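Local coordinates for protein putative marr-family transcriptional repressor (Streptomyces coelicolor, PDB 3ZPL) that binds DNA through a winged-helix motif as a MarR-family regulator and probably acts as a transcriptional repressor, at residues Leu28-Arg31 / Ser32-Ala36. Numbering follows the deposited sequence.
Sequences LVWR and SYIEA
Trp30 meets Ile34 one helical turn on and Tyr33 three residues on. The apolar contacts centre on the indole. CD1 of Ile34 sits over one face of the six-membered ring of Trp30, a CH-pi contact with CD1 3.8 Å from the ring centroid and displaced toward the rim. With CG anti to the backbone N (chi1 -178°), the indole projects outward and somewhat toward the following turn, where one face meets the CG1-CD1 arm of Ile34. The Tyr33 ring lies almost parallel to the indole, at 18°, but is slid aside. The rings barely overlap: the centroids of the Trp30 six-membered ring and the Tyr33 ring are 5.6 Å apart. Trp30 CZ3 and Tyr33 CD2 touch at 3.8 Å.

The backbone bonds are those of a regular alpha helix. Ser32 N, Tyr33 N, Ile34 N and Glu35 N bond to the carbonyl O of Leu28, Val29, Trp30 and Arg31, respectively. The Ser32 hydroxyl turns back over the preceding turn. OG is 2.9 Å from Val29 O and 3.2 Å from Leu28 O; which takes its proton is not settled.

Residues 28-36 belong to the long N-terminal helix 24-52, at the dimer interface. Trp30 packs on Leu44, Tyr33 on Ala37 and Ile34 on His56, all three of the second subunit, as Val29 does on its Gln150, which lies in helix 147-164.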
loop_
_atom_site.group_PDB
_atom_site.type_symbol
_atom_site.label_atom_id
_atom_site.label_comp_id
_atom_site.label_asym_id
_atom_site.label_seq_id
_atom_site.Cartn_x
_atom_site.Cartn_y
_atom_site.Cartn_z
ATOM N N LEU A 28 -10.082 -10.522 -11.196
ATOM C CA LEU A 28 -10.741 -10.520 -9.885
ATOM C C LEU A 28 -9.797 -10.717 -8.710
ATOM O O LEU A 28 -10.019 -10.186 -7.598
ATOM C CB LEU A 28 -11.830 -11.592 -9.815
ATOM C CG LEU A 28 -13.184 -11.057 -10.317
ATOM C CD1 LEU A 28 -14.154 -12.131 -10.771
ATOM C CD2 LEU A 28 -13.777 -10.202 -9.216
ATOM N N VAL A 29 -8.782 -11.538 -8.929
ATOM C CA VAL A 29 -7.742 -11.737 -7.917
ATOM C C VAL A 29 -7.066 -10.397 -7.676
ATOM O O VAL A 29 -6.967 -9.945 -6.540
ATOM C CB VAL A 29 -6.696 -12.785 -8.365
ATOM C CG1 VAL A 29 -5.449 -12.733 -7.488
ATOM C CG2 VAL A 29 -7.313 -14.181 -8.333
ATOM N N TRP A 30 -6.636 -9.768 -8.767
ATOM C CA TRP A 30 -5.961 -8.478 -8.703
ATOM C C TRP A 30 -6.793 -7.428 -7.977
ATOM O O TRP A 30 -6.302 -6.739 -7.096
ATOM C CB TRP A 30 -5.615 -8.007 -10.114
ATOM C CG TRP A 30 -4.885 -6.712 -10.152
ATOM C CD1 TRP A 30 -5.286 -5.563 -10.755
ATOM C CD2 TRP A 30 -3.624 -6.426 -9.544
ATOM N NE1 TRP A 30 -4.354 -4.573 -10.561
ATOM C CE2 TRP A 30 -3.317 -5.084 -9.830
ATOM C CE3 TRP A 30 -2.720 -7.178 -8.785
ATOM C CZ2 TRP A 30 -2.149 -4.480 -9.395
ATOM C CZ3 TRP A 30 -1.548 -6.572 -8.352
ATOM C CH2 TRP A 30 -1.279 -5.233 -8.655
ATOM N N ARG A 31 -8.063 -7.340 -8.313
ATOM C CA ARG A 31 -8.939 -6.384 -7.642
ATOM C C ARG A 31 -8.915 -6.610 -6.152
ATOM O O ARG A 31 -8.703 -5.683 -5.378
ATOM C CB ARG A 31 -10.388 -6.538 -8.098
ATOM C CG ARG A 31 -10.998 -5.250 -8.673
ATOM C CD ARG A 31 -12.142 -5.601 -9.595
ATOM N NE ARG A 31 -13.326 -5.917 -8.789
ATOM C CZ ARG A 31 -14.481 -6.324 -9.287
ATOM N NH1 ARG A 31 -14.628 -6.465 -10.603
ATOM N NH2 ARG A 31 -15.483 -6.593 -8.463
ATOM N N SER A 32 -9.164 -7.846 -5.750
ATOM C CA SER A 32 -9.282 -8.135 -4.327
ATOM C C SER A 32 -7.946 -7.951 -3.604
ATOM O O SER A 32 -7.926 -7.582 -2.430
ATOM C CB SER A 32 -9.894 -9.517 -4.100
ATOM O OG SER A 32 -9.062 -10.520 -4.598
ATOM N N TYR A 33 -6.835 -8.134 -4.312
ATOM C CA TYR A 33 -5.537 -7.729 -3.763
ATOM C C TYR A 33 -5.512 -6.224 -3.484
ATOM O O TYR A 33 -5.262 -5.800 -2.364
ATOM C CB TYR A 33 -4.376 -8.092 -4.671
ATOM C CG TYR A 33 -3.077 -7.517 -4.168
ATOM C CD1 TYR A 33 -2.389 -8.112 -3.116
ATOM C CD2 TYR A 33 -2.556 -6.338 -4.711
ATOM C CE1 TYR A 33 -1.209 -7.574 -2.628
ATOM C CE2 TYR A 33 -1.381 -5.788 -4.228
ATOM C CZ TYR A 33 -0.710 -6.408 -3.185
ATOM O OH TYR A 33 0.470 -5.879 -2.693
ATOM N N ILE A 34 -5.793 -5.425 -4.509
ATOM C CA ILE A 34 -5.776 -3.948 -4.379
ATOM C C ILE A 34 -6.610 -3.469 -3.201
ATOM O O ILE A 34 -6.140 -2.686 -2.400
ATOM C CB ILE A 34 -6.294 -3.225 -5.648
ATOM C CG1 ILE A 34 -5.470 -3.603 -6.884
ATOM C CG2 ILE A 34 -6.233 -1.721 -5.461
ATOM C CD1 ILE A 34 -3.998 -3.274 -6.769
ATOM N N GLU A 35 -7.832 -3.971 -3.090
ATOM C CA GLU A 35 -8.738 -3.562 -2.017
ATOM C C GLU A 35 -8.115 -3.901 -0.662
ATOM O O GLU A 35 -7.998 -3.048 0.221
ATOM C CB GLU A 35 -10.124 -4.243 -2.134
ATOM C CG GLU A 35 -10.844 -4.074 -3.474
ATOM C CD GLU A 35 -12.285 -4.597 -3.485
ATOM O OE1 GLU A 35 -12.650 -5.424 -2.609
ATOM O OE2 GLU A 35 -13.072 -4.160 -4.374
ATOM N N ALA A 36 -7.724 -5.159 -0.506
ATOM C CA ALA A 36 -7.182 -5.648 0.760
ATOM C C ALA A 36 -6.041 -4.770 1.210
ATOM O O ALA A 36 -6.047 -4.215 2.319
ATOM C CB ALA A 36 -6.724 -7.081 0.616
#